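Local coordinates for protein gamma-glutamyl-gamma-aminobutyraldehyde dehydrogenase (Burkholderia cenocepacia, PDB 4LIH) that probably oxidises gamma-glutamyl-gamma-aminobutyraldehyde and related aldehydes to carboxylic acids with NAD(P)+, as a member of the aldehyde dehydrogenase family, at residues K92-R97 / A218-G223. Sequence-based numbering, arbitrary orientation.
Sequences KAVLLR and AGIPAG
Val-94 and Ile-220 meet where the flank of helix 88-104 lies against the turn that closes helix 206-218, a worked example of a helix terminus held against a neighbouring helix without a hydrogen bond between the two segments. Helix 206-218 and this turn connect parallel strands 195-199 and 225-227, a beta-alpha-beta unit consistent with the Rossmann-like NAD(P)+-binding domain of aldehyde dehydrogenases; the predicted active-site Glu-274 lies elsewhere.

The path of Ile-220 can be followed outward. Its CB starts off to one side of the helix, with the CG2 branch anti to the backbone N; CG1, beside that N at chi1 -61°, brings the chain round and comes within 3.8 Å of Val-94 CG1. At the tip, CD1 lies 3.6 Å from Val-94 CG1 and, on the next residue of the helix, 3.9 Å from Leu-95 CD2. The terminal methyl thus touches both Val-94 and Leu-95, and the isoleucine side chain runs at a slant to each, while Trp-83 also packs against Ile-220.

Val-94 has a second task. Its CG1, anti to the backbone N at chi1 172°, also rests 3.7 Å from Gly-219 C, against bare main chain. Gly-219, the first residue beyond the helical angles of helix 206-218, has a positive phi of 111° and forms a Schellman motif. One turn along helix 88-104, Arg-97 contributes aliphatic chain: its CG sits 3.9 Å from Ala-218 CB, and beyond it the guanidinium makes a salt bridge through NH1 to Glu-104. Leu-95 also packs on Val-136 and Ala-140 of helix 121-142.

Adhesion between 92-97 and 218-223 therefore rests on methyl and methylene groups meeting one another and the backbone of a helix end, so shape and burial of apolar surface, not directional polar bonds, account for the fit.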
ATOM      1  N   LYS A  92     -18.704   7.392   8.799  1.00  9.37           N
ATOM      2  CA  LYS A  92     -17.803   7.292   9.950  1.00  9.33           C
ATOM      3  C   LYS A  92     -18.464   7.956  11.166  1.00  9.48           C
ATOM      4  O   LYS A  92     -18.370   7.422  12.273  1.00  9.39           O
ATOM      5  CB  LYS A  92     -16.468   7.955   9.679  1.00  9.31           C
ATOM      6  CG  LYS A  92     -15.668   8.217  10.938  1.00  9.32           C
ATOM      7  CD  LYS A  92     -14.291   8.843  10.628  1.00  9.28           C
ATOM      8  CE  LYS A  92     -14.352  10.211   9.960  1.00  9.32           C
ATOM      9  NZ  LYS A  92     -13.033  10.879  10.026  1.00  9.24           N
ATOM     10  N   ALA A  93     -19.117   9.097  10.950  1.00  9.65           N
ATOM     11  CA  ALA A  93     -19.703   9.816  12.078  1.00  9.88           C
ATOM     12  C   ALA A  93     -20.847   8.999  12.717  1.00 10.01           C
ATOM     13  O   ALA A  93     -20.902   8.884  13.933  1.00 10.13           O
ATOM     14  CB  ALA A  93     -20.189  11.202  11.677  1.00 10.09           C
ATOM     15  N   VAL A  94     -21.713   8.409  11.905  1.00 10.11           N
ATOM     16  CA  VAL A  94     -22.790   7.540  12.432  1.00 10.40           C
ATOM     17  C   VAL A  94     -22.240   6.334  13.203  1.00 10.36           C
ATOM     18  O   VAL A  94     -22.681   6.067  14.300  1.00 10.48           O
ATOM     19  CB  VAL A  94     -23.766   7.110  11.326  1.00 10.49           C
ATOM     20  CG1 VAL A  94     -24.760   6.072  11.812  1.00 10.61           C
ATOM     21  CG2 VAL A  94     -24.491   8.328  10.774  1.00 10.66           C
ATOM     22  N   LEU A  95     -21.266   5.629  12.636  1.00 10.36           N
ATOM     23  CA  LEU A  95     -20.704   4.472  13.304  1.00 10.25           C
ATOM     24  C   LEU A  95     -20.005   4.844  14.622  1.00 10.23           C
ATOM     25  O   LEU A  95     -20.162   4.153  15.613  1.00  9.81           O
ATOM     26  CB  LEU A  95     -19.781   3.676  12.367  1.00 10.22           C
ATOM     27  CG  LEU A  95     -20.477   3.076  11.152  1.00 10.32           C
ATOM     28  CD1 LEU A  95     -19.413   2.629  10.147  1.00 10.48           C
ATOM     29  CD2 LEU A  95     -21.390   1.917  11.556  1.00 10.35           C
ATOM     30  N   LEU A  96     -19.255   5.939  14.643  1.00 10.45           N
ATOM     31  CA  LEU A  96     -18.728   6.451  15.905  1.00 10.81           C
ATOM     32  C   LEU A  96     -19.823   6.709  16.957  1.00 11.44           C
ATOM     33  O   LEU A  96     -19.646   6.367  18.147  1.00 11.65           O
ATOM     34  CB  LEU A  96     -17.852   7.716  15.684  1.00 10.88           C
ATOM     35  CG  LEU A  96     -16.524   7.479  14.959  1.00 10.72           C
ATOM     36  CD1 LEU A  96     -15.690   8.787  14.880  1.00 10.71           C
ATOM     37  CD2 LEU A  96     -15.782   6.445  15.699  1.00 10.63           C
ATOM     38  N   ARG A  97     -20.946   7.305  16.552  1.00 12.10           N
ATOM     39  CA  ARG A  97     -22.011   7.549  17.496  1.00 12.95           C
ATOM     40  C   ARG A  97     -22.592   6.239  18.061  1.00 12.23           C
ATOM     41  O   ARG A  97     -22.967   6.163  19.209  1.00 12.04           O
ATOM     42  CB  ARG A  97     -23.116   8.388  16.854  1.00 14.43           C
ATOM     43  CG  ARG A  97     -24.319   8.637  17.736  1.00 16.45           C
ATOM     44  CD  ARG A  97     -23.926   9.447  18.945  1.00 18.27           C
ATOM     45  NE  ARG A  97     -25.032   9.659  19.874  1.00 20.69           N
ATOM     46  CZ  ARG A  97     -24.897   9.748  21.189  1.00 21.55           C
ATOM     47  NH1 ARG A  97     -23.715   9.618  21.752  1.00 22.78           N
ATOM     48  NH2 ARG A  97     -25.969   9.924  21.946  1.00 23.70           N
ATOM     49  N   ALA A 218     -28.597   5.765  16.749  1.00 14.83           N
ATOM     50  CA  ALA A 218     -27.399   6.486  16.312  1.00 14.39           C
ATOM     51  C   ALA A 218     -27.510   7.061  14.915  1.00 14.16           C
ATOM     52  O   ALA A 218     -26.628   7.838  14.507  1.00 14.22           O
ATOM     53  CB  ALA A 218     -26.195   5.555  16.370  1.00 14.58           C
ATOM     54  N   GLY A 219     -28.519   6.616  14.148  1.00 13.85           N
ATOM     55  CA  GLY A 219     -28.695   7.062  12.772  1.00 13.46           C
ATOM     56  C   GLY A 219     -28.442   6.039  11.667  1.00 13.14           C
ATOM     57  O   GLY A 219     -28.395   6.386  10.499  1.00 13.00           O
ATOM     58  N   ILE A 220     -28.312   4.769  12.001  1.00 12.76           N
ATOM     59  CA  ILE A 220     -28.176   3.759  10.940  1.00 12.66           C
ATOM     60  C   ILE A 220     -29.565   3.616  10.330  1.00 12.79           C
ATOM     61  O   ILE A 220     -30.532   3.322  11.055  1.00 13.21           O
ATOM     62  CB  ILE A 220     -27.646   2.421  11.486  1.00 12.52           C
ATOM     63  CG1 ILE A 220     -26.257   2.593  12.099  1.00 12.50           C
ATOM     64  CG2 ILE A 220     -27.646   1.364  10.382  1.00 12.36           C
ATOM     65  CD1 ILE A 220     -25.166   2.598  11.048  1.00 12.64           C
ATOM     66  N   PRO A 221     -29.690   3.852   9.012  1.00 12.74           N
ATOM     67  CA  PRO A 221     -31.067   3.914   8.470  1.00 12.98           C
ATOM     68  C   PRO A 221     -31.859   2.594   8.574  1.00 12.82           C
ATOM     69  O   PRO A 221     -31.277   1.489   8.693  1.00 12.72           O
ATOM     70  CB  PRO A 221     -30.857   4.349   7.010  1.00 13.03           C
ATOM     71  CG  PRO A 221     -29.509   4.976   6.969  1.00 12.98           C
ATOM     72  CD  PRO A 221     -28.672   4.294   8.025  1.00 12.91           C
ATOM     73  N   ALA A 222     -33.178   2.724   8.540  1.00 12.74           N
ATOM     74  CA  ALA A 222     -34.063   1.576   8.572  1.00 12.54           C
ATOM     75  C   ALA A 222     -33.639   0.599   7.492  1.00 12.09           C
ATOM     76  O   ALA A 222     -33.402   0.974   6.315  1.00 12.12           O
ATOM     77  CB  ALA A 222     -35.495   1.989   8.342  1.00 12.65           C
ATOM     78  N   GLY A 223     -33.505  -0.650   7.901  1.00 11.74           N
ATOM     79  CA  GLY A 223     -33.171  -1.709   6.979  1.00 11.48           C
ATOM     80  C   GLY A 223     -31.695  -2.003   6.782  1.00 11.31           C
ATOM     81  O   GLY A 223     -31.349  -3.051   6.243  1.00 11.46           O
TER